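Local coordinates for protein beta-galactosidase (Geobacillus stearothermophilus, PDB 4OIF) that probably hydrolyses terminal non-reducing beta-D-galactose residues in beta-D-galactosides, as a zinc-binding, trimeric member of glycoside hydrolase family 42, at residues D533-R546 / E567-V581. Sequence-based numbering, arbitrary orientation. Where two conformers were deposited one is given.
Sequences DTLYPRDRNSVHYR and EGVYEDDFYADTPAV
His544 and Val569 exchange backbone hydrogen bonds in both directions, His544 N to Val569 O at 2.8 Å and Val569 N to His544 O at 3.0 Å, and so set the antiparallel pairing of strands 541-545 and 567-570. One step along, Val543 and Tyr570 form a non-hydrogen-bonded pair; Val543 CG2 lies 3.8 Å from Tyr570 CD1 and also meets the methyl of Ala580. Beyond it the pairing frays, with Glu571 N giving Ser542 O a weak, bent bond, and side chains take over. The Ser542 hydroxyl, turned toward the Glu571 side chain by a chi1 of 62°, donates to Glu571 OE1 over 2.7 Å, on the anti side, tilted some 30° out of the carboxylate plane; Ser549 OG bonds the same oxygen, while OE2 lies against His544 CB. A leucine in place of Glu571 would probably leave the hydroxyls of Ser542 and Ser549 without their shared acceptor. Next, the Asn541 amide spans the backbone of Asp572 with two weak bonds, OD1 taking N-H and ND2 reaching O at 3.2 Å; OD1 also accepts from Ser542 N. A water receives the other ND2 hydrogen and donates to Asp573 OD2 and Tyr575 OH. That phenol oxygen lies 2.4 Å from Asp533 OD2, modelled as its donor but doubtfully short; OD2 sits at the ring edge, its carboxylate turned 85° from the ring. Arg338 of a second subunit forms salt bridges with Asp533 and Asp573, probably offsetting their like charges. At the far end Arg546 NH1 makes a salt bridge of 2.9 Å to Glu567 OE1, which lies in the guanidinium plane, while NH1 comes from above the carboxylate plane; Ser583 bonds OE2, and Glu609 pairs with Arg546 NE. Neighbouring antiparallel strands thus join within the mixed sheet of the trimerisation domain, their loop end facing a second subunit of the GH42 homotrimer.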
# COMPACT_ATOMS: atom_id res chain seq x y z
N ASP A 533 -7.93 12.50 25.66
CA ASP A 533 -7.47 13.38 24.61
C ASP A 533 -6.53 12.64 23.67
O ASP A 533 -5.45 12.20 24.10
CB ASP A 533 -6.78 14.59 25.21
CG ASP A 533 -6.62 15.72 24.23
OD1 ASP A 533 -7.45 15.84 23.29
OD2 ASP A 533 -5.67 16.50 24.41
N THR A 534 -6.92 12.48 22.41
CA THR A 534 -6.08 11.82 21.42
C THR A 534 -5.33 12.84 20.57
O THR A 534 -5.94 13.72 19.97
CB THR A 534 -6.89 10.90 20.50
OG1 THR A 534 -7.47 9.83 21.27
CG2 THR A 534 -5.99 10.31 19.42
N LEU A 535 -4.00 12.71 20.51
CA LEU A 535 -3.17 13.75 19.90
C LEU A 535 -2.60 13.37 18.54
O LEU A 535 -2.41 12.19 18.25
CB LEU A 535 -2.03 14.11 20.84
CG LEU A 535 -2.46 14.46 22.27
CD1 LEU A 535 -1.27 14.92 23.08
CD2 LEU A 535 -3.55 15.53 22.23
N TYR A 536 -2.33 14.38 17.72
CA TYR A 536 -1.65 14.20 16.44
C TYR A 536 -0.15 14.03 16.69
O TYR A 536 0.32 14.40 17.76
CB TYR A 536 -1.93 15.39 15.52
CG TYR A 536 -3.28 15.31 14.87
CD1 TYR A 536 -4.43 15.75 15.54
CD2 TYR A 536 -3.43 14.75 13.62
CE1 TYR A 536 -5.68 15.64 14.95
CE2 TYR A 536 -4.67 14.64 13.03
CZ TYR A 536 -5.79 15.08 13.69
OH TYR A 536 -7.02 14.97 13.08
N PRO A 537 0.59 13.45 15.73
CA PRO A 537 2.02 13.19 15.93
C PRO A 537 2.85 14.40 16.36
O PRO A 537 3.74 14.26 17.20
CB PRO A 537 2.47 12.70 14.55
CG PRO A 537 1.28 11.97 14.04
CD PRO A 537 0.09 12.79 14.51
N ARG A 538 2.58 15.58 15.82
CA ARG A 538 3.38 16.74 16.21
C ARG A 538 2.91 17.35 17.53
O ARG A 538 3.58 18.22 18.08
CB ARG A 538 3.36 17.79 15.10
CG ARG A 538 4.06 17.37 13.82
CD ARG A 538 3.87 18.39 12.71
NE ARG A 538 4.69 18.05 11.55
CZ ARG A 538 4.21 17.64 10.37
NH1 ARG A 538 2.89 17.53 10.18
NH2 ARG A 538 5.05 17.35 9.38
N ASP A 539 1.76 16.91 18.04
CA ASP A 539 1.24 17.46 19.30
C ASP A 539 2.13 17.03 20.46
O ASP A 539 2.69 15.94 20.45
CB ASP A 539 -0.20 17.01 19.55
CG ASP A 539 -1.19 17.64 18.58
OD1 ASP A 539 -0.83 18.67 17.97
OD2 ASP A 539 -2.31 17.10 18.43
N ARG A 540 2.26 17.90 21.46
CA ARG A 540 3.05 17.59 22.64
C ARG A 540 2.38 18.19 23.86
O ARG A 540 1.71 19.20 23.77
CB ARG A 540 4.47 18.14 22.53
CG ARG A 540 5.32 17.50 21.47
CD ARG A 540 5.70 16.07 21.82
NE ARG A 540 6.65 15.53 20.84
CZ ARG A 540 6.30 14.94 19.70
NH1 ARG A 540 5.02 14.81 19.37
NH2 ARG A 540 7.24 14.47 18.87
N ASN A 541 2.58 17.56 25.01
CA ASN A 541 2.23 18.21 26.26
C ASN A 541 3.36 17.90 27.23
O ASN A 541 4.45 17.50 26.82
CB ASN A 541 0.86 17.75 26.80
CG ASN A 541 0.13 18.86 27.62
OD1 ASN A 541 0.70 19.45 28.54
ND2 ASN A 541 -1.13 19.12 27.28
N SER A 542 3.11 18.09 28.52
CA SER A 542 4.09 17.79 29.54
C SER A 542 3.40 17.71 30.87
O SER A 542 2.39 18.40 31.10
CB SER A 542 5.18 18.85 29.58
OG SER A 542 4.63 20.11 29.92
N VAL A 543 3.94 16.88 31.75
CA VAL A 543 3.45 16.74 33.11
C VAL A 543 4.53 17.17 34.11
O VAL A 543 5.68 16.73 34.04
CB VAL A 543 3.02 15.29 33.41
CG1 VAL A 543 2.67 15.13 34.88
CG2 VAL A 543 1.84 14.92 32.54
N HIS A 544 4.17 18.05 35.04
CA HIS A 544 5.07 18.38 36.12
C HIS A 544 4.83 17.40 37.25
O HIS A 544 3.70 17.23 37.72
CB HIS A 544 4.86 19.81 36.60
CG HIS A 544 6.00 20.34 37.40
ND1 HIS A 544 6.06 20.25 38.77
CD2 HIS A 544 7.14 20.97 37.02
CE1 HIS A 544 7.17 20.81 39.20
NE2 HIS A 544 7.85 21.25 38.16
N TYR A 545 5.92 16.76 37.67
CA TYR A 545 5.89 15.68 38.64
C TYR A 545 7.24 15.63 39.38
O TYR A 545 8.31 15.66 38.75
CB TYR A 545 5.58 14.35 37.94
CG TYR A 545 5.80 13.12 38.78
CD1 TYR A 545 4.82 12.66 39.64
CD2 TYR A 545 6.99 12.41 38.69
CE1 TYR A 545 5.02 11.52 40.40
CE2 TYR A 545 7.20 11.27 39.45
CZ TYR A 545 6.22 10.83 40.30
OH TYR A 545 6.41 9.71 41.06
N ARG A 546 7.16 15.56 40.71
CA ARG A 546 8.34 15.60 41.57
C ARG A 546 9.36 16.64 41.13
O ARG A 546 10.53 16.33 40.98
CB ARG A 546 9.03 14.24 41.62
CG ARG A 546 8.14 13.10 42.11
CD ARG A 546 7.90 13.19 43.60
NE ARG A 546 7.26 11.99 44.13
CZ ARG A 546 5.95 11.86 44.29
NH1 ARG A 546 5.14 12.87 43.97
NH2 ARG A 546 5.44 10.73 44.78
N GLU A 567 -0.39 13.85 42.24
CA GLU A 567 1.06 13.70 42.22
C GLU A 567 1.71 14.45 41.08
O GLU A 567 2.85 14.88 41.17
CB GLU A 567 1.43 12.22 42.13
CG GLU A 567 0.78 11.37 43.18
CD GLU A 567 1.46 11.51 44.53
OE1 GLU A 567 2.38 12.35 44.65
OE2 GLU A 567 1.08 10.78 45.46
N GLY A 568 0.97 14.60 39.99
CA GLY A 568 1.51 15.33 38.86
C GLY A 568 0.40 16.00 38.10
O GLY A 568 -0.74 15.51 38.14
N VAL A 569 0.71 17.10 37.42
CA VAL A 569 -0.30 17.84 36.67
C VAL A 569 0.15 18.14 35.25
O VAL A 569 1.35 18.23 35.00
CB VAL A 569 -0.67 19.19 37.36
CG1 VAL A 569 -1.14 18.96 38.77
CG2 VAL A 569 0.51 20.17 37.33
N TYR A 570 -0.81 18.30 34.34
CA TYR A 570 -0.50 18.72 32.97
C TYR A 570 -0.05 20.17 32.98
O TYR A 570 -0.37 20.90 33.91
CB TYR A 570 -1.70 18.54 32.04
CG TYR A 570 -2.24 17.12 31.99
CD1 TYR A 570 -1.56 16.12 31.29
CD2 TYR A 570 -3.42 16.79 32.64
CE1 TYR A 570 -2.04 14.83 31.25
CE2 TYR A 570 -3.91 15.50 32.60
CZ TYR A 570 -3.22 14.52 31.90
OH TYR A 570 -3.69 13.24 31.85
N GLU A 571 0.68 20.61 31.96
CA GLU A 571 1.22 21.96 31.96
C GLU A 571 0.78 22.84 30.79
O GLU A 571 1.07 24.03 30.75
CB GLU A 571 2.75 21.91 31.98
CG GLU A 571 3.35 21.18 33.17
CD GLU A 571 4.86 21.34 33.22
OE1 GLU A 571 5.57 20.68 32.44
OE2 GLU A 571 5.34 22.16 34.03
N ASP A 572 0.09 22.26 29.82
CA ASP A 572 -0.32 23.03 28.66
C ASP A 572 -1.69 22.55 28.19
O ASP A 572 -2.30 21.71 28.84
CB ASP A 572 0.73 22.89 27.55
CG ASP A 572 0.85 24.15 26.70
OD1 ASP A 572 -0.06 25.00 26.76
OD2 ASP A 572 1.86 24.27 25.98
N ASP A 573 -2.17 23.11 27.07
CA ASP A 573 -3.50 22.83 26.51
C ASP A 573 -4.61 23.17 27.51
O ASP A 573 -4.35 23.69 28.59
CB ASP A 573 -3.61 21.37 26.06
CG ASP A 573 -4.42 21.20 24.77
OD1 ASP A 573 -5.42 21.91 24.58
OD2 ASP A 573 -4.04 20.33 23.95
N PHE A 574 -5.86 22.88 27.15
CA PHE A 574 -6.99 23.39 27.92
C PHE A 574 -7.10 22.76 29.30
O PHE A 574 -7.75 23.33 30.18
CB PHE A 574 -8.32 23.23 27.14
CG PHE A 574 -8.83 21.81 27.05
CD1 PHE A 574 -8.44 20.98 26.01
CD2 PHE A 574 -9.76 21.33 27.97
CE1 PHE A 574 -8.92 19.67 25.91
CE2 PHE A 574 -10.26 20.03 27.88
CZ PHE A 574 -9.83 19.19 26.85
N TYR A 575 -6.47 21.61 29.51
CA TYR A 575 -6.50 20.97 30.82
C TYR A 575 -5.21 21.21 31.59
O TYR A 575 -4.86 20.44 32.50
CB TYR A 575 -6.77 19.47 30.69
CG TYR A 575 -6.08 18.79 29.52
CD1 TYR A 575 -6.69 18.75 28.27
CD2 TYR A 575 -4.84 18.17 29.68
CE1 TYR A 575 -6.08 18.13 27.21
CE2 TYR A 575 -4.22 17.56 28.62
CZ TYR A 575 -4.86 17.53 27.38
OH TYR A 575 -4.27 16.91 26.30
N ALA A 576 -4.49 22.27 31.23
CA ALA A 576 -3.29 22.66 31.94
C ALA A 576 -3.54 22.86 33.44
O ALA A 576 -4.61 23.33 33.84
CB ALA A 576 -2.71 23.91 31.34
N ASP A 577 -2.56 22.45 34.24
CA ASP A 577 -2.59 22.56 35.70
C ASP A 577 -3.69 21.71 36.34
O ASP A 577 -4.05 21.93 37.48
CB ASP A 577 -2.75 24.01 36.14
CG ASP A 577 -1.63 24.89 35.64
OD1 ASP A 577 -0.47 24.44 35.59
OD2 ASP A 577 -1.91 26.05 35.28
N THR A 578 -4.21 20.73 35.60
CA THR A 578 -5.16 19.78 36.17
C THR A 578 -4.40 18.47 36.40
O THR A 578 -3.31 18.31 35.86
CB THR A 578 -6.40 19.57 35.25
OG1 THR A 578 -5.98 19.08 33.97
CG2 THR A 578 -7.15 20.88 35.06
N PRO A 579 -4.93 17.54 37.21
CA PRO A 579 -4.17 16.33 37.55
C PRO A 579 -3.88 15.38 36.39
O PRO A 579 -4.78 15.04 35.62
CB PRO A 579 -5.06 15.62 38.57
CG PRO A 579 -5.99 16.65 39.05
CD PRO A 579 -6.22 17.57 37.91
N ALA A 580 -2.64 14.91 36.32
CA ALA A 580 -2.23 13.90 35.36
C ALA A 580 -1.82 12.59 36.07
O ALA A 580 -2.04 11.49 35.56
CB ALA A 580 -1.10 14.41 34.51
N VAL A 581 -1.20 12.71 37.25
CA VAL A 581 -0.79 11.51 37.98
C VAL A 581 -1.32 11.53 39.40
O VAL A 581 -1.15 12.52 40.11
CB VAL A 581 0.73 11.36 38.03
CG1 VAL A 581 1.11 10.14 38.86
CG2 VAL A 581 1.29 11.24 36.64
O HOH W 1 -2.35 18.09 24.92
O HOH W 2 5.18 15.27 42.71